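PDB 5H0Q: lipid binding protein from Grifola frondosa, which probably binds membrane domains that contain both sphingomyelin and cholesterol, for which it serves as a specific probe. Local coordinates for residues Q98-I103 with I118-T123. Sequence-based numbering, arbitrary orientation.
Sequences QWTVFI and IVYGTT
Phe102 and Ile118 reach toward each other from opposing strands, and the tip of the isoleucine, CD1, meets the far end of the phenyl ring, 3.2 Å from CZ and 3.3 Å from CE2. The methyl comes in obliquely. CD1 of Ile118 lies anti to CA (chi2 -173°), which carries the methyl away from its own backbone, and the long ring of Phe102 spans the remaining distance: the two CA atoms are 10.8 Å apart, so two large apolar side chains suit this place. One residue pair along, Tyr120 crosses obliquely to Thr100 and sets its OH 3.8 Å from the threonine methyl CG2. The two branches of Thr100 let this methyl pack against the end of Tyr120 while OG1 hydrogen-bonds to the carbonyl oxygen of Met1. Within its own strand, Ile118 lays CG2 over part of one face of the Tyr120 ring, 3.6 Å above the plane and toward the rim. No hydrogen bond joins the two segments. The axes of strands 99-103 and 118-121 come no closer than 12.6 Å and run nearly antiparallel (161°); the strands belong to different sheets, and helix 41-55 packs behind strand 99-105. Such end-on meeting of buried side chains from two facing sheets is characteristic of a β-sandwich core.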
# COMPACT_ATOMS: atom_id res chain seq x y z
N GLN A 98 -2.19 -11.09 2.85
CA GLN A 98 -2.91 -10.25 3.80
C GLN A 98 -3.05 -8.83 3.28
O GLN A 98 -2.26 -8.35 2.47
CB GLN A 98 -2.25 -10.26 5.17
CG GLN A 98 -2.28 -11.65 5.77
CD GLN A 98 -1.82 -11.68 7.19
OE1 GLN A 98 -0.78 -11.16 7.52
NE2 GLN A 98 -2.63 -12.27 8.07
N TRP A 99 -4.12 -8.18 3.75
CA TRP A 99 -4.42 -6.77 3.54
C TRP A 99 -4.23 -5.98 4.83
O TRP A 99 -4.46 -6.49 5.93
CB TRP A 99 -5.89 -6.55 3.14
CG TRP A 99 -6.37 -7.16 1.88
CD1 TRP A 99 -6.80 -8.43 1.69
CD2 TRP A 99 -6.49 -6.50 0.62
NE1 TRP A 99 -7.19 -8.61 0.38
CE2 TRP A 99 -7.00 -7.44 -0.30
CE3 TRP A 99 -6.20 -5.20 0.17
CZ2 TRP A 99 -7.24 -7.12 -1.63
CZ3 TRP A 99 -6.43 -4.89 -1.15
CH2 TRP A 99 -6.95 -5.85 -2.03
N THR A 100 -3.87 -4.70 4.70
CA THR A 100 -4.15 -3.75 5.76
C THR A 100 -4.88 -2.54 5.18
O THR A 100 -4.87 -2.30 3.97
CB THR A 100 -2.88 -3.34 6.49
OG1 THR A 100 -3.25 -2.68 7.70
CG2 THR A 100 -1.99 -2.45 5.65
N VAL A 101 -5.55 -1.81 6.06
CA VAL A 101 -6.35 -0.65 5.69
C VAL A 101 -6.08 0.46 6.69
O VAL A 101 -6.03 0.21 7.90
CB VAL A 101 -7.85 -0.98 5.65
CG1 VAL A 101 -8.67 0.27 5.32
CG2 VAL A 101 -8.11 -2.08 4.64
N PHE A 102 -5.94 1.68 6.19
CA PHE A 102 -5.82 2.82 7.09
C PHE A 102 -6.33 4.06 6.38
O PHE A 102 -6.50 4.08 5.16
CB PHE A 102 -4.37 3.01 7.56
CG PHE A 102 -3.39 3.32 6.44
CD1 PHE A 102 -3.16 4.63 6.04
CD2 PHE A 102 -2.67 2.31 5.82
CE1 PHE A 102 -2.26 4.92 5.02
CE2 PHE A 102 -1.76 2.60 4.82
CZ PHE A 102 -1.56 3.91 4.42
N ILE A 103 -6.57 5.10 7.17
CA ILE A 103 -6.95 6.40 6.64
C ILE A 103 -5.81 7.38 6.87
O ILE A 103 -5.09 7.32 7.86
CB ILE A 103 -8.28 6.89 7.27
CG1 ILE A 103 -8.74 8.18 6.61
CG2 ILE A 103 -8.15 7.10 8.76
CD1 ILE A 103 -10.13 8.64 7.03
N ILE A 118 3.96 5.44 3.09
CA ILE A 118 4.44 4.35 3.92
C ILE A 118 5.48 3.62 3.09
O ILE A 118 5.33 3.49 1.87
CB ILE A 118 3.31 3.38 4.36
CG1 ILE A 118 2.31 4.14 5.22
CG2 ILE A 118 3.90 2.24 5.19
CD1 ILE A 118 1.25 3.27 5.86
N VAL A 119 6.54 3.18 3.74
CA VAL A 119 7.62 2.42 3.11
C VAL A 119 7.64 1.06 3.77
O VAL A 119 7.81 0.96 4.99
CB VAL A 119 8.98 3.11 3.23
CG1 VAL A 119 10.05 2.23 2.59
CG2 VAL A 119 8.96 4.47 2.59
N TYR A 120 7.44 0.01 2.97
CA TYR A 120 7.49 -1.36 3.46
C TYR A 120 8.77 -2.04 3.01
O TYR A 120 9.18 -1.90 1.85
CB TYR A 120 6.30 -2.18 2.94
CG TYR A 120 4.94 -1.77 3.49
CD1 TYR A 120 4.60 -2.05 4.80
CD2 TYR A 120 4.04 -1.08 2.70
CE1 TYR A 120 3.36 -1.66 5.31
CE2 TYR A 120 2.81 -0.70 3.20
CZ TYR A 120 2.50 -0.99 4.51
OH TYR A 120 1.28 -0.59 4.98
N GLY A 121 9.36 -2.83 3.90
CA GLY A 121 10.53 -3.63 3.57
C GLY A 121 10.16 -5.08 3.31
O GLY A 121 9.29 -5.64 3.97
N THR A 122 10.88 -5.70 2.38
CA THR A 122 10.71 -7.10 2.04
C THR A 122 11.83 -7.94 2.63
O THR A 122 12.86 -7.43 3.07
CB THR A 122 10.67 -7.29 0.52
OG1 THR A 122 11.99 -7.06 -0.02
CG2 THR A 122 9.62 -6.39 -0.14
N THR A 123 11.66 -9.25 2.55
CA THR A 123 12.66 -10.16 3.09
C THR A 123 13.91 -10.21 2.23
O THR A 123 14.97 -10.61 2.73
CB THR A 123 12.08 -11.58 3.23
OG1 THR A 123 11.47 -11.95 1.99
CG2 THR A 123 11.06 -11.62 4.34